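Local coordinates for glycosyl hydrolase family 61, 2 protein (Heterobasidion irregulare TC 32-1, PDB 5NNS), which oxidises cellulose and related polysaccharides at C1 of the scissile glycosidic bond, using an active-site copper, a reducing agent and O2 or H2O2, at residues A181-V189 / I217-G225; A59-A67 / A171-E179. All blocks are in the same frame, centred on the assembly; numbering follows the deposited sequence.

In the fold
From the N terminus, the chain first reaches 59-67, whose strand 63-66 forms one edge of the mixed sheet. The 103 residues that follow, which hold most of the strands of the sandwich and the copper ligands H80 and Y167, separate it from 171-179, where interaction 2 closes the long loop by parallel pairing. Residue 180 alone then leads into 181-189. Interaction 1 closes a second, much shorter loop of 27 residues without helix or strand, which carries the glucan-binding residues D205, Y207 and E210, and ties the C-terminal tail to 181-189, both resting on strand 106-116. The two contacts follow in series, neither nested nor crossed, with centres about 20 Å apart.

Interaction 1: residues A181-V189 / I217-G225; sequences ATPPASYLV and IPGPAVWQG. With AKR (acrylic acid), chain N.
P220, which follows the acrylic acid-binding residues I217 and G219, is the first of 217-225 to meet 181-189: its ring sits against both methyl groups of V189, CD lying 3.8 Å from V189 CG2, while CB and CG rest on the carbonyl oxygen of Y187. Q111 hydrogen-bonds the acrylic acid, and K108 NZ holds the carbonyls of P218 and P220. A221 is joined to the opposite segment by two waters. One accepts from A221 N and donates to S186 O; the other donates to both Y187 O and A221 O. A221 O also lies at the edge of the Y187 ring, in its plane, 3.5 Å from Y187 CD2, and A221 CB touches Y187 CE2. V222 O touches Y187 CE2 as well, while the V222 side chain turns to K108 and Q111. W223 carries the rest of the contact. With CG trans to the main-chain nitrogen (chi1 -172°), the indole lies flat against P183, whose CB stands 3.7 Å from the centroid of the five-membered ring, almost on the normal, as a CH-pi contact. P184 CD approaches W223 NE1 to 3.6 Å, and A181 CB meets the far rim at CZ2. The indole edge, led by CD1, points into the Y187 face in a T-shaped pair, planes at 67°; the backbone nitrogen of G225 lies over the face opposite P183. Replacing W223 by an alanine would probably leave P183 and the Y187 face without their aromatic mate and open a gap between them. No direct hydrogen bond links the two segments, so the hold of the C-terminal tail on 181-189 rests on proline-aromatic and aromatic-aromatic packing, with water serving the polar backbone atoms between them.

Interaction 2: residues A59-A67 / A171-E179; sequences AQKSATVAA and AQLIVTGGE
A63, T64, V65 and A66 pair in parallel with L173, I174, V175 and T176, and five backbone hydrogen bonds run along the ladder as a whole, from A63 N to Q172 O (2.9 Å) through I174 N to A63 O (2.8 Å) and on to A67 N with T176 O. The face with A63, V65, L173 and V175 is the buried one: A63 CB touches L173 CD2 at 3.8 Å and A67 CB reaches V175 CG1, while A63, V65 and L173 all pack on L9 of strand 4-9. At the start of the pairing, the extended side chain of Q172 brings NE2 to S62 OG, 3.1 Å away and in the amide plane. The Q60 side chain, arriving from the opposite direction, lays its amide over one face of the Q172 amide, planes 26° apart, with Q60 CG 3.4 Å from Q172 OE1; Q60 OE1 is hydrogen-bonded to L56 N. Q172 OE1 accepts from R31 NE, and NE2 also bonds T97 OG1, so both ends of this buried amide are held. The other face, with T64, I174, A66 and T176, is the solvent side, although the methyls CG2 of T64 and T176 still meet at 3.6 Å and I174 CD1 skirts T64 OG1. Waters bridge S62 OG to L173 O and A67 O to G178 N. Strand 63-66 forms an outer edge of the mixed sheet, with A63 and V65 facing strand 4-9 of the antiparallel sheet, as expected of the immunoglobulin-like beta-sandwich of AA9 monooxygenases.

Interaction 1: residues A181-V189 / I217-G225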
ATOM      1  N   ALA A 181      -6.153  14.239  15.153  1.00 26.25           N
ATOM      2  CA  ALA A 181      -5.065  14.728  14.309  1.00 25.28           C
ATOM      3  C   ALA A 181      -5.283  14.320  12.848  1.00 25.18           C
ATOM      4  O   ALA A 181      -5.748  13.212  12.566  1.00 24.57           O
ATOM      5  CB  ALA A 181      -3.730  14.209  14.815  1.00 24.98           C
ATOM      6  N   THR A 182      -4.976  15.242  11.935  1.00 24.90           N
ATOM      7  CA  THR A 182      -4.983  14.986  10.492  1.00 24.76           C
ATOM      8  C   THR A 182      -3.632  15.410   9.920  1.00 24.01           C
ATOM      9  O   THR A 182      -3.056  16.384  10.393  1.00 22.96           O
ATOM     10  CB  THR A 182      -6.079  15.791   9.771  1.00 24.76           C
ATOM     11  OG1 THR A 182      -5.938  17.177  10.098  1.00 25.13           O
ATOM     12  CG2 THR A 182      -7.474  15.323  10.178  1.00 25.42           C
ATOM     13  N   PRO A 183      -3.131  14.702   8.887  1.00 24.57           N
ATOM     14  CA  PRO A 183      -1.850  15.131   8.320  1.00 24.65           C
ATOM     15  C   PRO A 183      -1.947  16.509   7.653  1.00 24.26           C
ATOM     16  O   PRO A 183      -2.942  16.773   6.971  1.00 24.87           O
ATOM     17  CB  PRO A 183      -1.524  14.052   7.272  1.00 24.75           C
ATOM     18  CG  PRO A 183      -2.644  13.079   7.282  1.00 24.85           C
ATOM     19  CD  PRO A 183      -3.772  13.653   8.074  1.00 25.21           C
ATOM     20  N   PRO A 184      -0.933  17.383   7.853  1.00 23.42           N
ATOM     21  CA  PRO A 184      -0.883  18.646   7.098  1.00 23.09           C
ATOM     22  C   PRO A 184      -0.822  18.432   5.575  1.00 22.82           C
ATOM     23  O   PRO A 184      -0.449  17.352   5.110  1.00 23.03           O
ATOM     24  CB  PRO A 184       0.408  19.317   7.591  1.00 23.30           C
ATOM     25  CG  PRO A 184       0.746  18.654   8.884  1.00 23.57           C
ATOM     26  CD  PRO A 184       0.190  17.262   8.806  1.00 23.61           C
ATOM     27  N   ALA A 185      -1.183  19.470   4.824  1.00 22.51           N
ATOM     28  CA  ALA A 185      -1.271  19.410   3.363  1.00 22.16           C
ATOM     29  C   ALA A 185       0.006  18.921   2.666  1.00 21.83           C
ATOM     30  O   ALA A 185      -0.083  18.251   1.652  1.00 22.39           O
ATOM     31  CB  ALA A 185      -1.681  20.768   2.809  1.00 22.04           C
ATOM     32  N   SER A 186       1.176  19.238   3.217  1.00 22.05           N
ATOM     33  CA  SER A 186       2.465  18.804   2.647  1.00 22.04           C
ATOM     34  C   SER A 186       2.712  17.288   2.625  1.00 21.59           C
ATOM     35  O   SER A 186       3.521  16.820   1.831  1.00 21.75           O
ATOM     36  CB  SER A 186       3.628  19.478   3.381  1.00 22.18           C
ATOM     37  OG  SER A 186       3.577  19.191   4.767  1.00 22.91           O
ATOM     38  N   TYR A 187       2.041  16.534   3.499  1.00 20.99           N
ATOM     39  CA  TYR A 187       2.135  15.060   3.504  1.00 20.08           C
ATOM     40  C   TYR A 187       1.127  14.395   2.579  1.00 19.35           C
ATOM     41  O   TYR A 187       1.223  13.195   2.337  1.00 18.63           O
ATOM     42  CB  TYR A 187       1.915  14.517   4.912  1.00 20.29           C
ATOM     43  CG  TYR A 187       2.994  14.901   5.881  1.00 20.60           C
ATOM     44  CD1 TYR A 187       2.950  16.121   6.551  1.00 20.68           C
ATOM     45  CD2 TYR A 187       4.063  14.045   6.133  1.00 20.75           C
ATOM     46  CE1 TYR A 187       3.940  16.477   7.450  1.00 21.03           C
ATOM     47  CE2 TYR A 187       5.062  14.389   7.029  1.00 20.94           C
ATOM     48  CZ  TYR A 187       4.998  15.605   7.688  1.00 21.20           C
ATOM     49  OH  TYR A 187       5.984  15.955   8.581  1.00 20.94           O
ATOM     50  N   LEU A 188       0.164  15.170   2.076  1.00 19.09           N
ATOM     51  CA  LEU A 188      -0.955  14.637   1.308  1.00 18.77           C
ATOM     52  C   LEU A 188      -0.649  14.639  -0.190  1.00 18.16           C
ATOM     53  O   LEU A 188      -0.169  15.636  -0.730  1.00 17.86           O
ATOM     54  CB  LEU A 188      -2.225  15.445   1.598  1.00 19.35           C
ATOM     55  CG  LEU A 188      -2.674  15.490   3.067  1.00 19.89           C
ATOM     56  CD1 LEU A 188      -3.868  16.417   3.249  1.00 20.28           C
ATOM     57  CD2 LEU A 188      -3.005  14.097   3.586  1.00 19.89           C
ATOM     58  N   VAL A 189      -0.912  13.507  -0.844  1.00 17.56           N
ATOM     59  CA  VAL A 189      -0.723  13.364  -2.291  1.00 17.39           C
ATOM     60  C   VAL A 189      -1.907  12.637  -2.928  1.00 17.23           C
ATOM     61  O   VAL A 189      -2.772  12.098  -2.237  1.00 17.09           O
ATOM     62  CB  VAL A 189       0.599  12.622  -2.633  1.00 17.18           C
ATOM     63  CG1 VAL A 189       1.793  13.401  -2.101  1.00 17.06           C
ATOM     64  CG2 VAL A 189       0.601  11.194  -2.091  1.00 17.13           C
ATOM     65  N   ILE A 217      12.887   6.983  -1.438  1.00 11.73           N
ATOM     66  CA  ILE A 217      11.651   6.258  -1.641  1.00 12.00           C
ATOM     67  C   ILE A 217      10.696   7.260  -2.290  1.00 12.41           C
ATOM     68  O   ILE A 217      10.601   8.393  -1.820  1.00 12.73           O
ATOM     69  CB  ILE A 217      11.046   5.696  -0.336  1.00 11.87           C
ATOM     70  CG1 ILE A 217      12.025   4.733   0.343  1.00 11.85           C
ATOM     71  CG2 ILE A 217       9.744   4.954  -0.642  1.00 11.85           C
ATOM     72  CD1 ILE A 217      11.691   4.427   1.790  1.00 11.90           C
ATOM     73  N   PRO A 218      10.019   6.866  -3.389  1.00 12.80           N
ATOM     74  CA  PRO A 218       9.030   7.754  -4.012  1.00 12.87           C
ATOM     75  C   PRO A 218       7.883   8.115  -3.079  1.00 12.82           C
ATOM     76  O   PRO A 218       7.610   7.392  -2.121  1.00 12.50           O
ATOM     77  CB  PRO A 218       8.488   6.913  -5.179  1.00 12.99           C
ATOM     78  CG  PRO A 218       9.543   5.901  -5.452  1.00 12.97           C
ATOM     79  CD  PRO A 218      10.153   5.596  -4.132  1.00 12.90           C
ATOM     80  N   GLY A 219       7.205   9.215  -3.387  1.00 12.93           N
ATOM     81  CA  GLY A 219       6.041   9.645  -2.628  1.00 13.10           C
ATOM     82  C   GLY A 219       6.434  10.562  -1.496  1.00 13.33           C
ATOM     83  O   GLY A 219       7.604  10.944  -1.389  1.00 13.46           O
ATOM     84  N   PRO A 220       5.466  10.918  -0.633  1.00 13.61           N
ATOM     85  CA  PRO A 220       5.711  11.912   0.416  1.00 13.77           C
ATOM     86  C   PRO A 220       6.472  11.365   1.624  1.00 13.89           C
ATOM     87  O   PRO A 220       6.758  10.166   1.707  1.00 13.37           O
ATOM     88  CB  PRO A 220       4.292  12.337   0.818  1.00 13.68           C
ATOM     89  CG  PRO A 220       3.478  11.113   0.611  1.00 13.61           C
ATOM     90  CD  PRO A 220       4.063  10.465  -0.624  1.00 13.78           C
ATOM     91  N   ALA A 221       6.793  12.262   2.553  1.00 14.20           N
ATOM     92  CA  ALA A 221       7.348  11.870   3.845  1.00 14.42           C
ATOM     93  C   ALA A 221       6.301  11.093   4.639  1.00 14.58           C
ATOM     94  O   ALA A 221       5.096  11.162   4.349  1.00 13.56           O
ATOM     95  CB  ALA A 221       7.813  13.089   4.631  1.00 14.33           C
ATOM     96  N   VAL A 222       6.786  10.347   5.629  1.00 14.83           N
ATOM     97  CA  VAL A 222       5.934   9.531   6.484  1.00 15.20           C
ATOM     98  C   VAL A 222       5.318  10.397   7.583  1.00 15.72           C
ATOM     99  O   VAL A 222       6.014  11.178   8.237  1.00 15.89           O
ATOM    100  CB  VAL A 222       6.721   8.352   7.095  1.00 15.08           C
ATOM    101  CG1 VAL A 222       5.860   7.547   8.065  1.00 15.12           C
ATOM    102  CG2 VAL A 222       7.242   7.450   5.987  1.00 14.99           C
ATOM    103  N   TRP A 223       4.007  10.251   7.763  1.00 16.43           N
ATOM    104  CA  TRP A 223       3.267  10.912   8.830  1.00 16.97           C
ATOM    105  C   TRP A 223       2.974   9.897   9.941  1.00 17.57           C
ATOM    106  O   TRP A 223       2.086   9.056   9.803  1.00 17.40           O
ATOM    107  CB  TRP A 223       1.979  11.528   8.284  1.00 16.94           C
ATOM    108  CG  TRP A 223       1.267  12.387   9.280  1.00 17.38           C
ATOM    109  CD1 TRP A 223       1.588  13.666   9.644  1.00 17.64           C
ATOM    110  CD2 TRP A 223       0.110  12.031  10.046  1.00 17.67           C
ATOM    111  NE1 TRP A 223       0.701  14.128  10.591  1.00 17.72           N
ATOM    112  CE2 TRP A 223      -0.216  13.145  10.856  1.00 17.81           C
ATOM    113  CE3 TRP A 223      -0.685  10.879  10.124  1.00 17.65           C
ATOM    114  CZ2 TRP A 223      -1.309  13.142  11.728  1.00 17.87           C
ATOM    115  CZ3 TRP A 223      -1.763  10.871  10.998  1.00 17.78           C
ATOM    116  CH2 TRP A 223      -2.068  11.997  11.788  1.00 17.95           C
ATOM    117  N   GLN A 224       3.737   9.989  11.030  1.00 18.57           N
ATOM    118  CA  GLN A 224       3.592   9.100  12.187  1.00 19.52           C
ATOM    119  C   GLN A 224       2.552   9.538  13.239  1.00 20.11           C
ATOM    120  O   GLN A 224       2.355   8.831  14.225  1.00 20.52           O
ATOM    121  CB  GLN A 224       4.957   8.870  12.847  1.00 20.32           C
ATOM    122  CG  GLN A 224       5.833   7.910  12.062  1.00 20.74           C
ATOM    123  CD  GLN A 224       7.208   7.748  12.659  1.00 20.94           C
ATOM    124  OE1 GLN A 224       7.992   8.682  12.673  1.00 20.94           O
ATOM    125  NE2 GLN A 224       7.510   6.548  13.148  1.00 22.11           N
ATOM    126  N   GLY A 225       1.892  10.679  13.030  1.00 20.88           N
ATOM    127  CA  GLY A 225       0.823  11.151  13.923  1.00 21.26           C
ATOM    128  C   GLY A 225       0.926  12.631  14.226  1.00 21.77           C
ATOM    129  O   GLY A 225       2.006  13.216  14.130  1.00 23.25           O
TER
HETATM  130  CA  AKR N 312      11.321  10.338   2.356  1.00 35.27           C
HETATM  131  CB  AKR N 312      11.860  11.545   2.443  1.00 35.16           C
HETATM  132  C   AKR N 312      10.357   9.990   1.283  1.00 35.50           C
HETATM  133  O   AKR N 312      10.033  10.844   0.430  1.00 36.41           O
HETATM  134  OXT AKR N 312       9.874   8.838   1.238  1.00 33.78           O
HETATM  135  O   HOH W   1       5.835  15.104   2.162  1.00 13.18           O
HETATM  136  O   HOH W   2       2.395  11.253   3.838  1.00  9.03           O

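Interaction 2: residues A59-A67 / A171-E179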
ATOM      1  N   ALA A  59     -21.868  -6.255  -0.728  1.00 27.99           N
ATOM      2  CA  ALA A  59     -20.899  -7.235  -0.209  1.00 28.47           C
ATOM      3  C   ALA A  59     -19.611  -6.607   0.360  1.00 28.40           C
ATOM      4  O   ALA A  59     -18.791  -7.320   0.951  1.00 28.27           O
ATOM      5  CB  ALA A  59     -20.551  -8.255  -1.287  1.00 28.60           C
ATOM      6  N   GLN A  60     -19.432  -5.293   0.190  1.00 27.80           N
ATOM      7  CA  GLN A  60     -18.237  -4.596   0.669  1.00 26.94           C
ATOM      8  C   GLN A  60     -18.263  -4.480   2.187  1.00 26.82           C
ATOM      9  O   GLN A  60     -19.221  -3.952   2.748  1.00 26.95           O
ATOM     10  CB  GLN A  60     -18.153  -3.194   0.051  1.00 26.44           C
ATOM     11  CG  GLN A  60     -16.861  -2.432   0.338  1.00 26.73           C
ATOM     12  CD  GLN A  60     -15.634  -3.096  -0.262  1.00 26.16           C
ATOM     13  OE1 GLN A  60     -15.609  -3.409  -1.447  1.00 26.23           O
ATOM     14  NE2 GLN A  60     -14.613  -3.308   0.556  1.00 25.93           N
ATOM     15  N   LYS A  61     -17.211  -4.972   2.840  1.00 26.46           N
ATOM     16  CA  LYS A  61     -17.057  -4.851   4.290  1.00 26.51           C
ATOM     17  C   LYS A  61     -16.087  -3.716   4.636  1.00 25.46           C
ATOM     18  O   LYS A  61     -15.403  -3.188   3.758  1.00 24.82           O
ATOM     19  CB  LYS A  61     -16.556  -6.169   4.891  1.00 27.75           C
ATOM     20  CG  LYS A  61     -17.332  -7.423   4.478  1.00 28.73           C
ATOM     21  CD  LYS A  61     -17.313  -8.480   5.588  1.00 29.99           C
ATOM     22  CE  LYS A  61     -17.511  -9.908   5.085  1.00 30.82           C
ATOM     23  NZ  LYS A  61     -16.236 -10.601   4.721  1.00 31.49           N
ATOM     24  N   SER A  62     -16.070  -3.332   5.915  1.00 25.01           N
ATOM     25  CA  SER A  62     -15.056  -2.430   6.489  1.00 24.95           C
ATOM     26  C   SER A  62     -14.600  -2.979   7.849  1.00 24.69           C
ATOM     27  O   SER A  62     -15.413  -3.497   8.610  1.00 25.16           O
ATOM     28  CB  SER A  62     -15.608  -1.009   6.685  1.00 24.82           C
ATOM     29  OG  SER A  62     -15.898  -0.365   5.456  1.00 24.97           O
ATOM     30  N   ALA A  63     -13.308  -2.860   8.155  1.00 24.20           N
ATOM     31  CA  ALA A  63     -12.765  -3.316   9.436  1.00 23.35           C
ATOM     32  C   ALA A  63     -12.775  -2.165  10.424  1.00 22.90           C
ATOM     33  O   ALA A  63     -12.178  -1.121  10.164  1.00 21.33           O
ATOM     34  CB  ALA A  63     -11.353  -3.841   9.259  1.00 23.39           C
ATOM     35  N   THR A  64     -13.461  -2.347  11.552  1.00 22.87           N
ATOM     36  CA  THR A  64     -13.452  -1.350  12.622  1.00 22.85           C
ATOM     37  C   THR A  64     -12.252  -1.593  13.526  1.00 22.53           C
ATOM     38  O   THR A  64     -12.071  -2.703  14.027  1.00 22.42           O
ATOM     39  CB  THR A  64     -14.749  -1.380  13.446  1.00 22.89           C
ATOM     40  OG1 THR A  64     -15.866  -1.266  12.558  1.00 23.11           O
ATOM     41  CG2 THR A  64     -14.783  -0.227  14.447  1.00 23.04           C
ATOM     42  N   VAL A  65     -11.432  -0.553  13.707  1.00 22.15           N
ATOM     43  CA  VAL A  65     -10.198  -0.623  14.502  1.00 21.87           C
ATOM     44  C   VAL A  65      -9.931   0.710  15.195  1.00 21.35           C
ATOM     45  O   VAL A  65     -10.232   1.768  14.649  1.00 21.85           O
ATOM     46  CB  VAL A  65      -8.954  -1.001  13.643  1.00 22.23           C
ATOM     47  CG1 VAL A  65      -9.016  -2.455  13.212  1.00 22.69           C
ATOM     48  CG2 VAL A  65      -8.797  -0.104  12.419  1.00 22.14           C
ATOM     49  N   ALA A  66      -9.359   0.657  16.394  1.00 20.65           N
ATOM     50  CA  ALA A  66      -8.967   1.871  17.107  1.00 20.20           C
ATOM     51  C   ALA A  66      -7.718   2.456  16.464  1.00 20.18           C
ATOM     52  O   ALA A  66      -6.887   1.724  15.911  1.00 20.42           O
ATOM     53  CB  ALA A  66      -8.706   1.576  18.576  1.00 19.94           C
ATOM     54  N   ALA A  67      -7.595   3.778  16.520  1.00 19.69           N
ATOM     55  CA  ALA A  67      -6.360   4.442  16.145  1.00 19.10           C
ATOM     56  C   ALA A  67      -5.336   3.994  17.177  1.00 18.94           C
ATOM     57  O   ALA A  67      -5.657   3.921  18.362  1.00 19.58           O
ATOM     58  CB  ALA A  67      -6.538   5.956  16.147  1.00 19.02           C
ATOM     59  N   ALA A 171      -7.794  -1.669   1.595  1.00 16.36           N
ATOM     60  CA  ALA A 171      -8.775  -2.213   2.536  1.00 16.65           C
ATOM     61  C   ALA A 171      -9.552  -1.062   3.166  1.00 17.05           C
ATOM     62  O   ALA A 171      -8.972  -0.014   3.449  1.00 16.89           O
ATOM     63  CB  ALA A 171      -8.073  -3.025   3.608  1.00 16.63           C
ATOM     64  N   GLN A 172     -10.855  -1.255   3.379  1.00 17.90           N
ATOM     65  CA  GLN A 172     -11.698  -0.235   4.021  1.00 18.49           C
ATOM     66  C   GLN A 172     -11.661  -0.386   5.540  1.00 18.91           C
ATOM     67  O   GLN A 172     -11.835  -1.488   6.059  1.00 18.91           O
ATOM     68  CB  GLN A 172     -13.144  -0.310   3.513  1.00 18.62           C
ATOM     69  CG  GLN A 172     -13.279   0.034   2.037  1.00 18.89           C
ATOM     70  CD  GLN A 172     -14.713   0.207   1.551  1.00 19.02           C
ATOM     71  OE1 GLN A 172     -14.945   0.350   0.356  1.00 19.26           O
ATOM     72  NE2 GLN A 172     -15.672   0.207   2.467  1.00 19.14           N
ATOM     73  N   LEU A 173     -11.423   0.721   6.242  1.00 19.68           N
ATOM     74  CA  LEU A 173     -11.444   0.744   7.702  1.00 20.59           C
ATOM     75  C   LEU A 173     -12.460   1.753   8.227  1.00 21.75           C
ATOM     76  O   LEU A 173     -12.789   2.729   7.551  1.00 22.18           O
ATOM     77  CB  LEU A 173     -10.074   1.117   8.270  1.00 20.70           C
ATOM     78  CG  LEU A 173      -8.835   0.344   7.826  1.00 20.65           C
ATOM     79  CD1 LEU A 173      -7.610   0.963   8.478  1.00 20.63           C
ATOM     80  CD2 LEU A 173      -8.953  -1.133   8.166  1.00 20.88           C
ATOM     81  N   ILE A 174     -12.952   1.495   9.434  1.00 23.20           N
ATOM     82  CA  ILE A 174     -13.612   2.497  10.257  1.00 24.05           C
ATOM     83  C   ILE A 174     -12.679   2.723  11.445  1.00 24.44           C
ATOM     84  O   ILE A 174     -12.498   1.832  12.272  1.00 24.50           O
ATOM     85  CB  ILE A 174     -15.017   2.043  10.717  1.00 24.63           C
ATOM     86  CG1 ILE A 174     -15.919   1.791   9.498  1.00 25.00           C
ATOM     87  CG2 ILE A 174     -15.652   3.102  11.617  1.00 25.10           C
ATOM     88  CD1 ILE A 174     -17.224   1.079   9.808  1.00 24.97           C
ATOM     89  N   VAL A 175     -12.063   3.904  11.505  1.00 25.10           N
ATOM     90  CA  VAL A 175     -11.124   4.246  12.568  1.00 25.31           C
ATOM     91  C   VAL A 175     -11.893   4.917  13.700  1.00 25.75           C
ATOM     92  O   VAL A 175     -12.583   5.910  13.475  1.00 26.02           O
ATOM     93  CB  VAL A 175      -9.986   5.154  12.047  1.00 25.85           C
ATOM     94  CG1 VAL A 175      -9.079   5.620  13.178  1.00 25.75           C
ATOM     95  CG2 VAL A 175      -9.174   4.412  10.992  1.00 26.19           C
ATOM     96  N   THR A 176     -11.771   4.364  14.906  1.00 26.52           N
ATOM     97  CA  THR A 176     -12.462   4.872  16.094  1.00 26.90           C
ATOM     98  C   THR A 176     -11.444   5.437  17.080  1.00 27.29           C
ATOM     99  O   THR A 176     -10.248   5.180  16.958  1.00 27.26           O
ATOM    100  CB  THR A 176     -13.271   3.756  16.786  1.00 26.97           C
ATOM    101  OG1 THR A 176     -12.381   2.760  17.310  1.00 27.42           O
ATOM    102  CG2 THR A 176     -14.247   3.103  15.806  1.00 26.84           C
ATOM    103  N   GLY A 177     -11.923   6.204  18.056  1.00 27.80           N
ATOM    104  CA  GLY A 177     -11.053   6.809  19.062  1.00 28.06           C
ATOM    105  C   GLY A 177     -10.168   7.880  18.451  1.00 28.43           C
ATOM    106  O   GLY A 177     -10.646   8.718  17.690  1.00 28.85           O
ATOM    107  N   GLY A 178      -8.879   7.845  18.777  1.00 28.28           N
ATOM    108  CA  GLY A 178      -7.912   8.798  18.242  1.00 28.63           C
ATOM    109  C   GLY A 178      -7.794  10.069  19.057  1.00 28.86           C
ATOM    110  O   GLY A 178      -8.272  10.137  20.184  1.00 29.77           O
ATOM    111  N   GLU A 179      -7.126  11.066  18.483  1.00 28.82           N
ATOM    112  CA  GLU A 179      -6.911  12.366  19.123  1.00 28.96           C
ATOM    113  C   GLU A 179      -7.133  13.506  18.122  1.00 28.33           C
ATOM    114  O   GLU A 179      -6.517  14.568  18.243  1.00 28.56           O
ATOM    115  CB  GLU A 179      -5.488  12.452  19.710  1.00 30.77           C
ATOM    116  CG  GLU A 179      -5.112  11.347  20.704  1.00 32.21           C
ATOM    117  CD  GLU A 179      -3.628  11.333  21.073  1.00 33.73           C
ATOM    118  OE1 GLU A 179      -2.776  11.520  20.176  1.00 34.18           O
ATOM    119  OE2 GLU A 179      -3.307  11.118  22.266  1.00 34.94           O
TER
HETATM  120  O   HOH W   3     -14.945   2.208   5.381  1.00 18.99           O
HETATM  121  O   HOH W   4      -6.989   5.625  19.947  1.00 17.80           O